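Local coordinates for Serine/threonine protein phosphatase Stp1 (Streptococcus agalactiae, PDB 2PK0) that removes phosphate groups from phosphoserine and phosphothreonine residues of proteins as a magnesium-binding phosphatase of the PP2C family, at residues N201-N205 with A206-T210. Residues are numbered along the deposited sequence; the frame is centred on the assembly and turned at random.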
loop_
_atom_site.group_PDB
_atom_site.type_symbol
_atom_site.label_atom_id
_atom_site.label_comp_id
_atom_site.label_asym_id
_atom_site.label_seq_id
_atom_site.Cartn_x
_atom_site.Cartn_y
_atom_site.Cartn_z
ATOM N N ASN A 201 -3.440 2.490 11.820
ATOM C CA ASN A 201 -4.297 2.133 12.949
ATOM C C ASN A 201 -3.685 2.583 14.267
ATOM O O ASN A 201 -4.395 2.830 15.224
ATOM C CB ASN A 201 -4.579 0.632 12.997
ATOM C CG ASN A 201 -5.461 0.152 11.841
ATOM O OD1 ASN A 201 -6.122 0.945 11.144
ATOM N ND2 ASN A 201 -5.461 -1.154 11.626
ATOM N N MET A 202 -2.360 2.688 14.307
ATOM C CA MET A 202 -1.643 3.098 15.503
ATOM C C MET A 202 -1.326 4.602 15.543
ATOM O O MET A 202 -1.290 5.195 16.612
ATOM C CB MET A 202 -0.361 2.282 15.647
ATOM C CG MET A 202 -0.558 0.771 15.793
ATOM S SD MET A 202 -1.513 0.201 17.230
ATOM C CE MET A 202 -3.029 -0.358 16.440
ATOM N N LEU A 203 -1.120 5.224 14.385
ATOM C CA LEU A 203 -0.742 6.655 14.307
ATOM C C LEU A 203 -1.811 7.485 13.626
ATOM O O LEU A 203 -2.401 7.044 12.653
ATOM C CB LEU A 203 0.494 6.827 13.441
ATOM C CG LEU A 203 1.883 6.765 14.037
ATOM C CD1 LEU A 203 2.040 5.600 14.971
ATOM C CD2 LEU A 203 2.914 6.695 12.931
ATOM N N SER A 204 -2.039 8.697 14.101
ATOM C CA SER A 204 -2.899 9.611 13.367
ATOM C C SER A 204 -2.132 10.217 12.179
ATOM O O SER A 204 -0.904 10.161 12.134
ATOM C CB SER A 204 -3.416 10.718 14.284
ATOM O OG SER A 204 -2.454 11.749 14.410
ATOM N N ASN A 205 -2.853 10.782 11.215
ATOM C CA ASN A 205 -2.224 11.418 10.055
ATOM C C ASN A 205 -1.229 12.513 10.438
ATOM O O ASN A 205 -0.098 12.575 9.934
ATOM C CB ASN A 205 -3.300 11.997 9.151
ATOM C CG ASN A 205 -4.258 10.940 8.641
ATOM O OD1 ASN A 205 -3.979 9.738 8.725
ATOM N ND2 ASN A 205 -5.392 11.377 8.101
ATOM N N ALA A 206 -1.654 13.354 11.368
ATOM C CA ALA A 206 -0.824 14.425 11.868
ATOM C C ALA A 206 0.423 13.905 12.600
ATOM O O ALA A 206 1.492 14.500 12.467
ATOM C CB ALA A 206 -1.636 15.335 12.734
ATOM N N ASP A 207 0.292 12.777 13.316
ATOM C CA ASP A 207 1.438 12.070 13.917
ATOM C C ASP A 207 2.492 11.683 12.878
ATOM O O ASP A 207 3.691 11.807 13.140
ATOM C CB ASP A 207 0.998 10.802 14.663
ATOM C CG ASP A 207 0.166 11.097 15.911
ATOM O OD1 ASP A 207 0.311 12.193 16.502
ATOM O OD2 ASP A 207 -0.647 10.230 16.295
ATOM N N ILE A 208 2.035 11.199 11.718
ATOM C CA ILE A 208 2.909 10.777 10.617
ATOM C C ILE A 208 3.579 12.011 10.057
ATOM O O ILE A 208 4.799 12.034 9.888
ATOM C CB ILE A 208 2.121 10.049 9.498
ATOM C CG1 ILE A 208 1.494 8.766 10.035
ATOM C CG2 ILE A 208 3.005 9.714 8.299
ATOM C CD1 ILE A 208 0.485 8.153 9.102
ATOM N N ALA A 209 2.773 13.049 9.819
ATOM C CA ALA A 209 3.265 14.358 9.346
ATOM C C ALA A 209 4.331 14.956 10.271
ATOM O O ALA A 209 5.296 15.555 9.815
ATOM C CB ALA A 209 2.114 15.319 9.179
ATOM N N THR A 210 4.157 14.753 11.570
ATOM C CA THR A 210 5.096 15.220 12.576
ATOM C C THR A 210 6.451 14.531 12.467
ATOM O O THR A 210 7.490 15.192 12.548
ATOM C CB THR A 210 4.489 15.027 13.970
ATOM O OG1 THR A 210 3.524 16.057 14.180
ATOM C CG2 THR A 210 5.550 15.050 15.099
#
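S204 and D207 meet where the chain, extended at L203 and S204, turns into the first coil of helix 205-212, with their CA atoms 5.0 Å apart. From N205 onward the backbone is helical, and its i to i+4 ladder starts at once: I208 N donates to S204 O (3.1 Å) and A209 N to N205 O (2.9 Å). The amides of the N-cap and the first turn have no helical carbonyl before them; the capping box satisfies two, S204 N and D207 N. S204, at the N-cap, accepts from D207 N through OG at 3.1 Å, in a nearly straight bond. Its chi1 of 83° sets the hydroxyl between its own backbone N and carbonyl carbon, which turns OG forward to the amide of D207. In return D207 sends OD2 to S204 N, 3.0 Å away; the amide meets this oxygen on its anti side, 33° out of the carboxylate plane. CG of D207 lies anti to its carbonyl carbon (chi1 -67°), which carries the acid back toward the cap. Serine suits the first place because its short hydroxyl can accept close to the backbone, aspartate the second because its short side chain can fold back to the amide three residues before it. Beneath this polar cap L203 CD2 lies 3.8 Å from I208 CG1, the two side chains crossing at about a right angle. L203 also rests on L225, L228 and A229, and I208 on L199 and T200, so the apolar side of the helix start faces helices 197-200 and 218-231. R232 forms a salt bridge with the same OD2, tying the cap to the residue just beyond helix 218-231. The carboxylate should also interact favourably with the helix dipole, and both effects would tend to keep D207 ionised.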